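Local coordinates for LYND (Lyngbya aestuarii, PDB 4V1T), which probably uses ATP to cyclodehydrate residues of a ribosomally made precursor peptide into azoline rings, at residues P11-E16 / A30-T35; Y70-L75 / G79-A84; A465-L470 / I481-D486; S742-G747 / A766-T771. One frame throughout, in Å; residues are numbered along the deposited sequence.

Contact 1 of 4, residues P11-E16 / A30-T35; sequences PHFHVE and ANHALT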
loop_
_atom_site.group_PDB
_atom_site.type_symbol
_atom_site.label_atom_id
_atom_site.label_comp_id
_atom_site.label_asym_id
_atom_site.label_seq_id
_atom_site.Cartn_x
_atom_site.Cartn_y
_atom_site.Cartn_z
ATOM N N PRO B 11 -12.128 -26.494 19.603
ATOM C CA PRO B 11 -12.101 -25.759 20.870
ATOM C C PRO B 11 -11.760 -24.281 20.781
ATOM O O PRO B 11 -11.759 -23.610 21.812
ATOM C CB PRO B 11 -11.041 -26.505 21.679
ATOM C CG PRO B 11 -10.132 -27.078 20.666
ATOM C CD PRO B 11 -11.001 -27.441 19.501
ATOM N N HIS B 12 -11.493 -23.769 19.584
ATOM C CA HIS B 12 -11.207 -22.345 19.450
ATOM C C HIS B 12 -12.518 -21.564 19.381
ATOM O O HIS B 12 -12.527 -20.345 19.482
ATOM C CB HIS B 12 -10.314 -22.071 18.234
ATOM C CG HIS B 12 -10.967 -22.324 16.911
ATOM N ND1 HIS B 12 -11.722 -21.373 16.268
ATOM C CD2 HIS B 12 -10.948 -23.403 16.093
ATOM C CE1 HIS B 12 -12.152 -21.855 15.118
ATOM N NE2 HIS B 12 -11.692 -23.085 14.986
ATOM N N PHE B 13 -13.627 -22.285 19.232
ATOM C CA PHE B 13 -14.947 -21.673 19.234
ATOM C C PHE B 13 -15.537 -21.589 20.636
ATOM O O PHE B 13 -15.492 -22.547 21.399
ATOM C CB PHE B 13 -15.907 -22.456 18.341
ATOM C CG PHE B 13 -15.681 -22.249 16.873
ATOM C CD1 PHE B 13 -15.563 -20.967 16.350
ATOM C CD2 PHE B 13 -15.586 -23.334 16.010
ATOM C CE1 PHE B 13 -15.343 -20.775 14.998
ATOM C CE2 PHE B 13 -15.370 -23.148 14.659
ATOM C CZ PHE B 13 -15.244 -21.867 14.152
ATOM N N HIS B 14 -16.075 -20.427 20.970
ATOM C CA HIS B 14 -16.982 -20.304 22.100
ATOM C C HIS B 14 -18.390 -20.621 21.591
ATOM O O HIS B 14 -18.878 -19.990 20.650
ATOM C CB HIS B 14 -16.916 -18.905 22.706
ATOM C CG HIS B 14 -18.059 -18.587 23.611
ATOM N ND1 HIS B 14 -18.376 -19.356 24.708
ATOM C CD2 HIS B 14 -18.966 -17.583 23.580
ATOM C CE1 HIS B 14 -19.432 -18.842 25.314
ATOM N NE2 HIS B 14 -19.811 -17.765 24.648
ATOM N N VAL B 15 -19.028 -21.609 22.204
ATOM C CA VAL B 15 -20.347 -22.057 21.792
ATOM C C VAL B 15 -21.431 -21.300 22.556
ATOM O O VAL B 15 -21.495 -21.364 23.781
ATOM C CB VAL B 15 -20.509 -23.579 22.032
ATOM C CG1 VAL B 15 -21.937 -24.031 21.725
ATOM C CG2 VAL B 15 -19.525 -24.346 21.171
ATOM N N GLU B 16 -22.288 -20.596 21.827
ATOM C CA GLU B 16 -23.392 -19.865 22.437
ATOM C C GLU B 16 -24.733 -20.334 21.867
ATOM O O GLU B 16 -25.076 -20.042 20.726
ATOM C CB GLU B 16 -23.202 -18.362 22.227
ATOM C CG GLU B 16 -23.997 -17.492 23.187
ATOM C CD GLU B 16 -23.615 -17.723 24.634
ATOM O OE1 GLU B 16 -22.563 -17.220 25.085
ATOM O OE2 GLU B 16 -24.374 -18.433 25.313
ATOM N N ALA B 30 -12.852 -15.802 13.326
ATOM C CA ALA B 30 -13.986 -16.145 12.485
ATOM C C ALA B 30 -15.206 -16.502 13.341
ATOM O O ALA B 30 -15.079 -17.028 14.454
ATOM C CB ALA B 30 -13.623 -17.295 11.553
ATOM N N ASN B 31 -16.385 -16.208 12.813
ATOM C CA ASN B 31 -17.645 -16.474 13.496
ATOM C C ASN B 31 -18.555 -17.324 12.620
ATOM O O ASN B 31 -18.580 -17.155 11.403
ATOM C CB ASN B 31 -18.339 -15.163 13.853
ATOM C CG ASN B 31 -17.627 -14.410 14.962
ATOM O OD1 ASN B 31 -17.152 -15.009 15.921
ATOM N ND2 ASN B 31 -17.559 -13.094 14.842
ATOM N N HIS B 32 -19.286 -18.242 13.244
ATOM C CA HIS B 32 -20.193 -19.136 12.525
ATOM C C HIS B 32 -21.531 -19.283 13.237
ATOM O O HIS B 32 -21.616 -19.165 14.461
ATOM C CB HIS B 32 -19.570 -20.520 12.367
ATOM C CG HIS B 32 -18.371 -20.545 11.476
ATOM N ND1 HIS B 32 -17.097 -20.280 11.932
ATOM C CD2 HIS B 32 -18.250 -20.815 10.157
ATOM C CE1 HIS B 32 -16.242 -20.377 10.930
ATOM N NE2 HIS B 32 -16.915 -20.704 9.843
ATOM N N ALA B 33 -22.572 -19.547 12.456
ATOM C CA ALA B 33 -23.906 -19.770 12.994
ATOM C C ALA B 33 -24.463 -21.083 12.468
ATOM O O ALA B 33 -24.478 -21.317 11.261
ATOM C CB ALA B 33 -24.829 -18.621 12.633
ATOM N N LEU B 34 -24.883 -21.944 13.387
ATOM C CA LEU B 34 -25.603 -23.155 13.029
ATOM C C LEU B 34 -27.093 -22.971 13.304
ATOM O O LEU B 34 -27.482 -22.416 14.337
ATOM C CB LEU B 34 -25.086 -24.353 13.810
ATOM C CG LEU B 34 -23.580 -24.618 13.764
ATOM C CD1 LEU B 34 -23.192 -25.531 14.902
ATOM C CD2 LEU B 34 -23.196 -25.240 12.441
ATOM N N THR B 35 -27.922 -23.442 12.377
ATOM C CA THR B 35 -29.366 -23.370 12.541
ATOM C C THR B 35 -29.943 -24.778 12.635
ATOM O O THR B 35 -29.673 -25.625 11.787
ATOM C CB THR B 35 -30.032 -22.616 11.382
ATOM O OG1 THR B 35 -29.403 -21.341 11.226
ATOM C CG2 THR B 35 -31.540 -22.420 11.653
#

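Contact 2 of 4, residues Y70-L75 / G79-A84; sequences YVLERL and GYLTEA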
loop_
_atom_site.group_PDB
_atom_site.type_symbol
_atom_site.label_atom_id
_atom_site.label_comp_id
_atom_site.label_asym_id
_atom_site.label_seq_id
_atom_site.Cartn_x
_atom_site.Cartn_y
_atom_site.Cartn_z
ATOM N N TYR B 70 -26.383 -38.515 11.901
ATOM C CA TYR B 70 -26.530 -37.604 10.773
ATOM C C TYR B 70 -26.052 -36.191 11.111
ATOM O O TYR B 70 -25.454 -35.515 10.275
ATOM C CB TYR B 70 -27.986 -37.551 10.339
ATOM C CG TYR B 70 -28.242 -36.647 9.154
ATOM C CD1 TYR B 70 -27.885 -37.036 7.865
ATOM C CD2 TYR B 70 -28.849 -35.406 9.321
ATOM C CE1 TYR B 70 -28.126 -36.211 6.780
ATOM C CE2 TYR B 70 -29.100 -34.580 8.242
ATOM C CZ TYR B 70 -28.740 -34.985 6.976
ATOM O OH TYR B 70 -28.993 -34.148 5.918
ATOM N N VAL B 71 -26.330 -35.739 12.329
ATOM C CA VAL B 71 -25.905 -34.407 12.756
ATOM C C VAL B 71 -24.380 -34.306 12.792
ATOM O O VAL B 71 -23.803 -33.338 12.302
ATOM C CB VAL B 71 -26.484 -34.052 14.143
ATOM C CG1 VAL B 71 -25.819 -32.809 14.723
ATOM C CG2 VAL B 71 -27.980 -33.827 14.045
ATOM N N LEU B 72 -23.732 -35.307 13.376
ATOM C CA LEU B 72 -22.277 -35.300 13.495
ATOM C C LEU B 72 -21.608 -35.417 12.135
ATOM O O LEU B 72 -20.557 -34.816 11.921
ATOM C CB LEU B 72 -21.800 -36.423 14.414
ATOM C CG LEU B 72 -22.358 -36.382 15.845
ATOM C CD1 LEU B 72 -21.792 -37.520 16.674
ATOM C CD2 LEU B 72 -22.107 -35.041 16.525
ATOM N N GLU B 73 -22.218 -36.161 11.215
ATOM C CA GLU B 73 -21.633 -36.306 9.890
ATOM C C GLU B 73 -21.604 -34.984 9.210
ATOM O O GLU B 73 -20.658 -34.635 8.546
ATOM C CB GLU B 73 -22.410 -37.280 9.019
ATOM C CG GLU B 73 -22.558 -38.645 9.648
ATOM C CD GLU B 73 -22.180 -39.799 8.741
ATOM O OE1 GLU B 73 -21.600 -39.555 7.664
ATOM O OE2 GLU B 73 -22.460 -40.960 9.113
ATOM N N ARG B 74 -22.679 -34.253 9.367
ATOM C CA ARG B 74 -22.775 -32.960 8.759
ATOM C C ARG B 74 -21.736 -32.013 9.332
ATOM O O ARG B 74 -21.087 -31.296 8.600
ATOM C CB ARG B 74 -24.155 -32.381 9.000
ATOM C CG ARG B 74 -24.898 -32.034 7.745
ATOM C CD ARG B 74 -26.242 -31.455 8.080
ATOM N NE ARG B 74 -26.373 -30.171 7.454
ATOM C CZ ARG B 74 -26.645 -30.007 6.182
ATOM N NH1 ARG B 74 -26.819 -31.050 5.406
ATOM N NH2 ARG B 74 -26.742 -28.796 5.690
ATOM N N LEU B 75 -21.610 -32.012 10.649
ATOM C CA LEU B 75 -20.654 -31.139 11.320
ATOM C C LEU B 75 -19.244 -31.511 10.918
ATOM O O LEU B 75 -18.425 -30.666 10.657
ATOM C CB LEU B 75 -20.806 -31.224 12.825
ATOM C CG LEU B 75 -22.083 -30.609 13.370
ATOM C CD1 LEU B 75 -22.280 -30.987 14.804
ATOM C CD2 LEU B 75 -22.058 -29.108 13.227
ATOM N N GLY B 79 -16.485 -29.375 8.688
ATOM C CA GLY B 79 -15.237 -29.056 9.369
ATOM C C GLY B 79 -15.383 -28.442 10.746
ATOM O O GLY B 79 -14.455 -27.828 11.238
ATOM N N TYR B 80 -16.547 -28.605 11.365
ATOM C CA TYR B 80 -16.809 -28.055 12.693
ATOM C C TYR B 80 -16.491 -29.059 13.788
ATOM O O TYR B 80 -16.137 -28.679 14.897
ATOM C CB TYR B 80 -18.274 -27.636 12.817
ATOM C CG TYR B 80 -18.653 -26.493 11.915
ATOM C CD1 TYR B 80 -18.196 -25.209 12.164
ATOM C CD2 TYR B 80 -19.478 -26.689 10.816
ATOM C CE1 TYR B 80 -18.539 -24.156 11.345
ATOM C CE2 TYR B 80 -19.832 -25.631 9.993
ATOM C CZ TYR B 80 -19.361 -24.363 10.272
ATOM O OH TYR B 80 -19.700 -23.301 9.465
ATOM N N LEU B 81 -16.641 -30.339 13.479
ATOM C CA LEU B 81 -16.456 -31.391 14.469
ATOM C C LEU B 81 -15.060 -31.967 14.348
ATOM O O LEU B 81 -14.497 -32.019 13.255
ATOM C CB LEU B 81 -17.500 -32.499 14.288
ATOM C CG LEU B 81 -17.555 -33.570 15.380
ATOM C CD1 LEU B 81 -18.116 -32.993 16.668
ATOM C CD2 LEU B 81 -18.392 -34.755 14.916
ATOM N N THR B 82 -14.503 -32.398 15.477
ATOM C CA THR B 82 -13.212 -33.071 15.470
ATOM C C THR B 82 -13.055 -33.980 16.675
ATOM O O THR B 82 -13.767 -33.858 17.668
ATOM C CB THR B 82 -12.039 -32.056 15.428
ATOM O OG1 THR B 82 -10.795 -32.753 15.298
ATOM C CG2 THR B 82 -12.001 -31.184 16.692
ATOM N N GLU B 83 -12.111 -34.896 16.564
ATOM C CA GLU B 83 -11.693 -35.721 17.682
ATOM C C GLU B 83 -10.909 -34.849 18.659
ATOM O O GLU B 83 -10.115 -33.999 18.241
ATOM C CB GLU B 83 -10.821 -36.867 17.172
ATOM C CG GLU B 83 -10.897 -38.149 17.970
ATOM C CD GLU B 83 -9.816 -39.133 17.562
ATOM O OE1 GLU B 83 -9.233 -38.961 16.465
ATOM O OE2 GLU B 83 -9.537 -40.065 18.345
ATOM N N ALA B 84 -11.118 -35.047 19.955
ATOM C CA ALA B 84 -10.339 -34.318 20.951
ATOM C C ALA B 84 -9.031 -35.047 21.232
ATOM O O ALA B 84 -8.977 -36.279 21.194
ATOM C CB ALA B 84 -11.129 -34.141 22.224
#

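Contact 3 of 4, residues A465-L470 / I481-D486; sequences ANRETL and IPQRFD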
loop_
_atom_site.group_PDB
_atom_site.type_symbol
_atom_site.label_atom_id
_atom_site.label_comp_id
_atom_site.label_asym_id
_atom_site.label_seq_id
_atom_site.Cartn_x
_atom_site.Cartn_y
_atom_site.Cartn_z
ATOM N N ALA B 465 44.870 10.938 -25.940
ATOM C CA ALA B 465 46.254 11.334 -25.726
ATOM C C ALA B 465 46.439 12.124 -24.440
ATOM O O ALA B 465 47.427 11.930 -23.727
ATOM C CB ALA B 465 46.752 12.145 -26.911
ATOM N N ASN B 466 45.489 13.011 -24.152
ATOM C CA ASN B 466 45.576 13.898 -22.994
ATOM C C ASN B 466 44.672 13.457 -21.855
ATOM O O ASN B 466 44.374 14.242 -20.952
ATOM C CB ASN B 466 45.230 15.331 -23.411
ATOM C CG ASN B 466 46.059 15.802 -24.599
ATOM O OD1 ASN B 466 47.264 15.602 -24.641
ATOM N ND2 ASN B 466 45.407 16.409 -25.581
ATOM N N ARG B 467 44.268 12.189 -21.886
ATOM C CA ARG B 467 43.213 11.694 -21.011
ATOM C C ARG B 467 43.492 11.894 -19.530
ATOM O O ARG B 467 42.583 12.174 -18.769
ATOM C CB ARG B 467 42.958 10.210 -21.274
ATOM C CG ARG B 467 44.104 9.279 -20.902
ATOM C CD ARG B 467 43.721 7.827 -21.121
ATOM N NE ARG B 467 42.756 7.364 -20.124
ATOM C CZ ARG B 467 43.083 6.884 -18.929
ATOM N NH1 ARG B 467 44.357 6.778 -18.559
ATOM N NH2 ARG B 467 42.128 6.505 -18.096
ATOM N N GLU B 468 44.750 11.746 -19.120
ATOM C CA GLU B 468 45.070 11.785 -17.696
ATOM C C GLU B 468 44.892 13.191 -17.133
ATOM O O GLU B 468 44.298 13.376 -16.060
ATOM C CB GLU B 468 46.486 11.272 -17.449
ATOM C CG GLU B 468 46.635 9.774 -17.718
ATOM C CD GLU B 468 47.958 9.210 -17.239
ATOM O OE1 GLU B 468 48.711 9.942 -16.572
ATOM O OE2 GLU B 468 48.249 8.027 -17.529
ATOM N N THR B 469 45.394 14.178 -17.864
ATOM C CA THR B 469 45.227 15.576 -17.477
ATOM C C THR B 469 43.765 15.980 -17.535
ATOM O O THR B 469 43.263 16.661 -16.642
ATOM C CB THR B 469 46.035 16.508 -18.392
ATOM O OG1 THR B 469 47.407 16.109 -18.363
ATOM C CG2 THR B 469 45.912 17.970 -17.940
ATOM N N LEU B 470 43.082 15.549 -18.588
ATOM C CA LEU B 470 41.685 15.920 -18.793
ATOM C C LEU B 470 40.797 15.335 -17.711
ATOM O O LEU B 470 39.891 16.011 -17.232
ATOM C CB LEU B 470 41.215 15.478 -20.177
ATOM C CG LEU B 470 41.887 16.225 -21.334
ATOM C CD1 LEU B 470 41.568 15.542 -22.657
ATOM C CD2 LEU B 470 41.463 17.689 -21.370
ATOM N N ILE B 481 37.593 9.519 -19.463
ATOM C CA ILE B 481 38.145 8.981 -20.699
ATOM C C ILE B 481 38.939 7.732 -20.372
ATOM O O ILE B 481 39.952 7.824 -19.690
ATOM C CB ILE B 481 39.058 9.994 -21.409
ATOM C CG1 ILE B 481 38.349 11.352 -21.529
ATOM C CG2 ILE B 481 39.471 9.470 -22.791
ATOM C CD1 ILE B 481 39.282 12.491 -21.918
ATOM N N PRO B 482 38.502 6.560 -20.863
ATOM C CA PRO B 482 39.246 5.358 -20.508
ATOM C C PRO B 482 40.558 5.249 -21.253
ATOM O O PRO B 482 40.795 6.015 -22.185
ATOM C CB PRO B 482 38.302 4.216 -20.907
ATOM C CG PRO B 482 37.279 4.806 -21.811
ATOM C CD PRO B 482 37.484 6.292 -21.889
ATOM N N GLN B 483 41.407 4.321 -20.831
ATOM C CA GLN B 483 42.625 4.009 -21.564
ATOM C C GLN B 483 42.237 3.469 -22.939
ATOM O O GLN B 483 41.084 3.087 -23.163
ATOM C CB GLN B 483 43.475 2.981 -20.811
ATOM C CG GLN B 483 43.868 3.390 -19.397
ATOM C CD GLN B 483 44.448 2.240 -18.603
ATOM O OE1 GLN B 483 44.850 1.229 -19.166
ATOM N NE2 GLN B 483 44.484 2.387 -17.286
ATOM N N ARG B 484 43.193 3.433 -23.860
ATOM C CA ARG B 484 42.909 2.930 -25.193
ATOM C C ARG B 484 42.754 1.427 -25.174
ATOM O O ARG B 484 43.274 0.745 -24.311
ATOM C CB ARG B 484 44.000 3.339 -26.191
ATOM C CG ARG B 484 43.865 4.778 -26.664
ATOM C CD ARG B 484 44.548 5.002 -27.990
ATOM N NE ARG B 484 43.598 4.999 -29.102
ATOM C CZ ARG B 484 43.185 6.078 -29.767
ATOM N NH1 ARG B 484 43.623 7.293 -29.460
ATOM N NH2 ARG B 484 42.327 5.935 -30.761
ATOM N N PHE B 485 42.015 0.920 -26.142
ATOM C CA PHE B 485 41.822 -0.506 -26.283
ATOM C C PHE B 485 42.990 -1.160 -27.018
ATOM O O PHE B 485 43.140 -0.981 -28.223
ATOM C CB PHE B 485 40.538 -0.756 -27.045
ATOM C CG PHE B 485 40.271 -2.199 -27.302
ATOM C CD1 PHE B 485 39.934 -3.032 -26.265
ATOM C CD2 PHE B 485 40.343 -2.717 -28.583
ATOM C CE1 PHE B 485 39.681 -4.357 -26.490
ATOM C CE2 PHE B 485 40.089 -4.047 -28.817
ATOM C CZ PHE B 485 39.762 -4.872 -27.769
ATOM N N ASP B 486 43.817 -1.900 -26.285
ATOM C CA ASP B 486 44.884 -2.712 -26.889
ATOM C C ASP B 486 44.298 -3.964 -27.544
ATOM O O ASP B 486 44.025 -4.972 -26.879
ATOM C CB ASP B 486 45.926 -3.097 -25.840
ATOM C CG ASP B 486 47.115 -3.836 -26.438
ATOM O OD1 ASP B 486 47.238 -3.884 -27.677
ATOM O OD2 ASP B 486 47.937 -4.362 -25.663
#

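Contact 4 of 4, residues S742-G747 / A766-T771; sequences SRFGEG and AQMNPT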
loop_
_atom_site.group_PDB
_atom_site.type_symbol
_atom_site.label_atom_id
_atom_site.label_comp_id
_atom_site.label_asym_id
_atom_site.label_seq_id
_atom_site.Cartn_x
_atom_site.Cartn_y
_atom_site.Cartn_z
ATOM N N SER B 742 30.668 14.337 -22.760
ATOM C CA SER B 742 31.695 15.012 -23.552
ATOM C C SER B 742 32.600 14.035 -24.312
ATOM O O SER B 742 33.763 13.835 -23.951
ATOM C CB SER B 742 32.545 15.911 -22.652
ATOM O OG SER B 742 31.755 16.934 -22.051
ATOM N N ARG B 743 32.058 13.443 -25.373
ATOM C CA ARG B 743 32.808 12.504 -26.218
ATOM C C ARG B 743 32.852 13.045 -27.644
ATOM O O ARG B 743 31.848 13.033 -28.345
ATOM C CB ARG B 743 32.176 11.112 -26.169
ATOM C CG ARG B 743 32.054 10.575 -24.741
ATOM C CD ARG B 743 31.460 9.193 -24.701
ATOM N NE ARG B 743 31.518 8.583 -23.377
ATOM C CZ ARG B 743 31.049 7.369 -23.103
ATOM N NH1 ARG B 743 30.468 6.642 -24.051
ATOM N NH2 ARG B 743 31.148 6.880 -21.877
ATOM N N PHE B 744 34.024 13.520 -28.058
ATOM C CA PHE B 744 34.140 14.342 -29.258
ATOM C C PHE B 744 34.870 13.666 -30.410
ATOM O O PHE B 744 35.513 14.339 -31.223
ATOM C CB PHE B 744 34.850 15.658 -28.912
ATOM C CG PHE B 744 34.166 16.447 -27.835
ATOM C CD1 PHE B 744 32.781 16.471 -27.748
ATOM C CD2 PHE B 744 34.903 17.182 -26.921
ATOM C CE1 PHE B 744 32.141 17.190 -26.761
ATOM C CE2 PHE B 744 34.269 17.915 -25.930
ATOM C CZ PHE B 744 32.890 17.924 -25.849
ATOM N N GLY B 745 34.762 12.346 -30.496
ATOM C CA GLY B 745 35.289 11.621 -31.647
ATOM C C GLY B 745 34.505 11.970 -32.902
ATOM O O GLY B 745 33.369 12.436 -32.822
ATOM N N GLU B 746 35.115 11.753 -34.058
ATOM C CA GLU B 746 34.489 12.077 -35.338
ATOM C C GLU B 746 33.198 11.279 -35.546
ATOM O O GLU B 746 33.034 10.198 -34.993
ATOM C CB GLU B 746 35.468 11.808 -36.493
ATOM C CG GLU B 746 35.799 10.332 -36.726
ATOM C CD GLU B 746 36.889 10.125 -37.776
ATOM O OE1 GLU B 746 37.491 11.116 -38.243
ATOM O OE2 GLU B 746 37.154 8.961 -38.134
ATOM N N GLY B 747 32.285 11.833 -36.337
ATOM C CA GLY B 747 31.032 11.173 -36.658
ATOM C C GLY B 747 29.817 12.088 -36.620
ATOM O O GLY B 747 29.860 13.243 -37.036
ATOM N N ALA B 766 37.582 21.744 -30.944
ATOM C CA ALA B 766 37.884 22.815 -30.013
ATOM C C ALA B 766 36.710 23.768 -29.812
ATOM O O ALA B 766 36.675 24.501 -28.830
ATOM C CB ALA B 766 39.107 23.584 -30.494
ATOM N N GLN B 767 35.763 23.762 -30.746
ATOM C CA GLN B 767 34.600 24.644 -30.687
ATOM C C GLN B 767 33.401 23.965 -30.056
ATOM O O GLN B 767 32.348 24.577 -29.932
ATOM C CB GLN B 767 34.208 25.113 -32.084
ATOM C CG GLN B 767 35.284 25.899 -32.802
ATOM C CD GLN B 767 34.914 26.190 -34.239
ATOM O OE1 GLN B 767 34.752 25.279 -35.052
ATOM N NE2 GLN B 767 34.767 27.469 -34.559
ATOM N N MET B 768 33.550 22.700 -29.676
ATOM C CA MET B 768 32.478 22.009 -28.968
ATOM C C MET B 768 32.277 22.658 -27.607
ATOM O O MET B 768 33.216 23.185 -27.020
ATOM C CB MET B 768 32.781 20.516 -28.811
ATOM C CG MET B 768 32.640 19.700 -30.095
ATOM S SD MET B 768 31.010 19.833 -30.835
ATOM C CE MET B 768 31.190 18.994 -32.397
ATOM N N ASN B 769 31.038 22.627 -27.120
ATOM C CA ASN B 769 30.687 23.248 -25.852
ATOM C C ASN B 769 31.655 22.807 -24.758
ATOM O O ASN B 769 31.755 21.615 -24.474
ATOM C CB ASN B 769 29.257 22.874 -25.464
ATOM C CG ASN B 769 28.685 23.768 -24.381
ATOM O OD1 ASN B 769 29.415 24.422 -23.634
ATOM N ND2 ASN B 769 27.364 23.797 -24.292
ATOM N N PRO B 770 32.387 23.762 -24.159
ATOM C CA PRO B 770 33.319 23.413 -23.092
ATOM C C PRO B 770 32.614 23.091 -21.776
ATOM O O PRO B 770 33.246 22.577 -20.856
ATOM C CB PRO B 770 34.181 24.672 -22.954
ATOM C CG PRO B 770 33.274 25.768 -23.356
ATOM C CD PRO B 770 32.403 25.208 -24.439
ATOM N N THR B 771 31.324 23.409 -21.688
ATOM C CA THR B 771 30.537 23.113 -20.502
ATOM C C THR B 771 29.913 21.722 -20.607
ATOM O O THR B 771 29.081 21.494 -21.478
ATOM C CB THR B 771 29.413 24.131 -20.298
ATOM O OG1 THR B 771 29.973 25.440 -20.189
ATOM C CG2 THR B 771 28.622 23.818 -19.017
#

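Contact 1 of 4, residues P11-E16 / A30-T35
F13 and H32 meet ring to ring across the face of a small antiparallel sheet, and most of the contact lies in this pair. Their centroids are 5.2 Å apart and the ring planes stand at 79°, an oblique meeting that is neither a stack nor a true edge-to-face pair. The tightest point is the far end of the phenylalanine, where F13 CZ comes to 3.3 Å from H32 ND1. In both residues CG lies anti to the carbonyl carbon (chi1 -75° in F13), and this directs each ring toward the other strand. On its own side F13 is covered by H12, whose CE1 sits 3.2 Å above the phenylalanine plane near the rim. A large apolar ring suits this buried position, whereas histidine suits the partly exposed one, a flat ring that packs on F13 and also meets Y80 edge to face.

The contact loosens toward A30. That residue is exposed and touches with its backbone, the carbonyl oxygen lying near the plane at the edge of the phenylalanine, 3.8 Å from F13 CE1. No hydrogen bond joins the two segments, because strand 22-26 runs between them and takes up backbone bonds of both; its L25 also packs against F13. Within the first segment, H14 NE2 donates to E16 OE1 at 2.8 Å, meeting the carboxylate from above its plane. Residues H32 to T35 pair antiparallel with a strand of another protein chain, consistent with the recognition of a peptide along the edge of a three-stranded wing in a winged helix-turn-helix fold.

Contact 2 of 4, residues Y70-L75 / G79-A84
L75 and L81 pack on each other where helix 65-78 of the winged helix-turn-helix fold ends in a Schellman motif and the chain turns into strand 81-83. G79 makes the turn with a positive phi of 88°, at backbone angles where a beta carbon would press on the preceding carbonyl oxygen; glycine has none.

The side chain of L81 reaches over the last turns of the helix. Its CB lies 3.8 Å from L75 CB, so the two leucines touch at their roots. From there CG stands anti to the backbone N (chi1 -172°), which carries the branch along the helix toward its preceding turn. At the tip, CD2 rests against L72, 3.8 Å from L72 CB and 3.7 Å from L72 O, with L72 CD2 a little farther off. Leucine suits all three places, since a branched apolar end can spread over a helix surface without needing a polar partner.

Y80 meets a different branch of L75: Y80 CB lies 4.1 Å from L75 CD2, the two side chains crossing at about a right angle. Strand 6-9 packs on the same leucines, L7 against L72 and I9 against L75, while Y39 of helix 37-42 also touches L75. Outside this contact, the neighbouring R74 pairs through NE with an acidic side chain of another protein chain. The carbonyl of L75 gathers the turn's amides: L81 N reaches L75 O in a weak bond of 3.4 Å, and Y80 N donates to the same oxygen at 2.9 Å with an N-H...O angle of 154°.

Contact 3 of 4, residues A465-L470 / I481-D486
I481 meets the start of helix 467-473 with both arms of its branched side chain. CG2 lies 3.9 Å from R467 CB, and CD1 reaches on to L470 CD1, also at 3.9 Å, so a beta-branched apolar residue covers one helical turn. Its carbonyl oxygen takes two donors from a single arginine: R467 NE at 2.9 Å and R467 NH2 at 3.0 Å. This is a side-on guanidinium grip on one atom, with NH2 in the carbonyl plane and NE above it, and it holds the guanidinium in a fixed rotation. Arginine suits the first turn of this helix in the YcaO domain because its chain can fold back on the returning loop: CG takes the crowded position between backbone N and carbonyl carbon (chi1 66°), and the chain runs extended through chi2 and bends at chi3.

P482 follows, its carbonyl oxygen 3.6 Å from R467 CD. At Q483 the aliphatic part does the touching: CG lies 3.4 Å above one face of the guanidinium, toward its rim, while the amide plane is turned 72° from it. That amide is engaged farther on, NE2 donating to P520 O. Beyond Q483 the loop moves off; R484 NH2 makes long, weak ion pairs with E454 and D461.

Contact 4 of 4, residues S742-G747 / A766-T771
The two loops flanking helix 748-755 run past each other without a backbone hydrogen bond between them, their closest alpha carbons being those of F744 and M768 at 7.9 Å. What joins them is a CH-pi contact from M768 CB, with a more distant, oblique Met-aromatic approach of its sulfur. M768 CB stands over the centre of the F744 ring, 3.9 Å from the centroid and 11° off the ring normal. With CG anti to the carbonyl carbon (chi1 -73°), M768 CG comes 4.0 Å from F744 CD1; the bend at chi2 (-57°) then sets SD obliquely, 5.4 Å from the ring centroid. Methionine suits the place because its CB and CG can cover the ring while its flexible end leads away; L749 and Y750 of the intervening helix also touch this side chain.

Phenylalanine suits its place by offering two faces: the opposite one receives the backbone of S742, whose carbonyl carbon is 4.0 Å above the plane toward the rim. F744 CZ also comes within 4.1 Å of N769 O. N769 is held on by ND2, which donates to Y674 OH and to W559 O, while its other amide atom closes an Asx turn: T771 N donates to N769 OD1 at 2.9 Å, from above the carbonyl plane of that side chain.

The four contacts form two pairs on opposite sides of the chain's centre. Contacts 1 and 2 have centres 13 Å apart and touch each other: the rings of Y80 and H32 meet edge to face, and L34 CD2 lies 4.1 Å from L75 CD2. A chain of another protein touches each, consistent with a shared partner. Contacts 3 and 4 lie 15 Å apart between centres and do not touch, but Q463 connects them, packing on I481 and hydrogen-bonding to S742 O and F744 N. About 79 Å separates the centres of contacts 1 and 3. Contact 3 falls within the span 344 to 640 from which the ADP pocket draws its residues, but that alone does not make it part of the pocket.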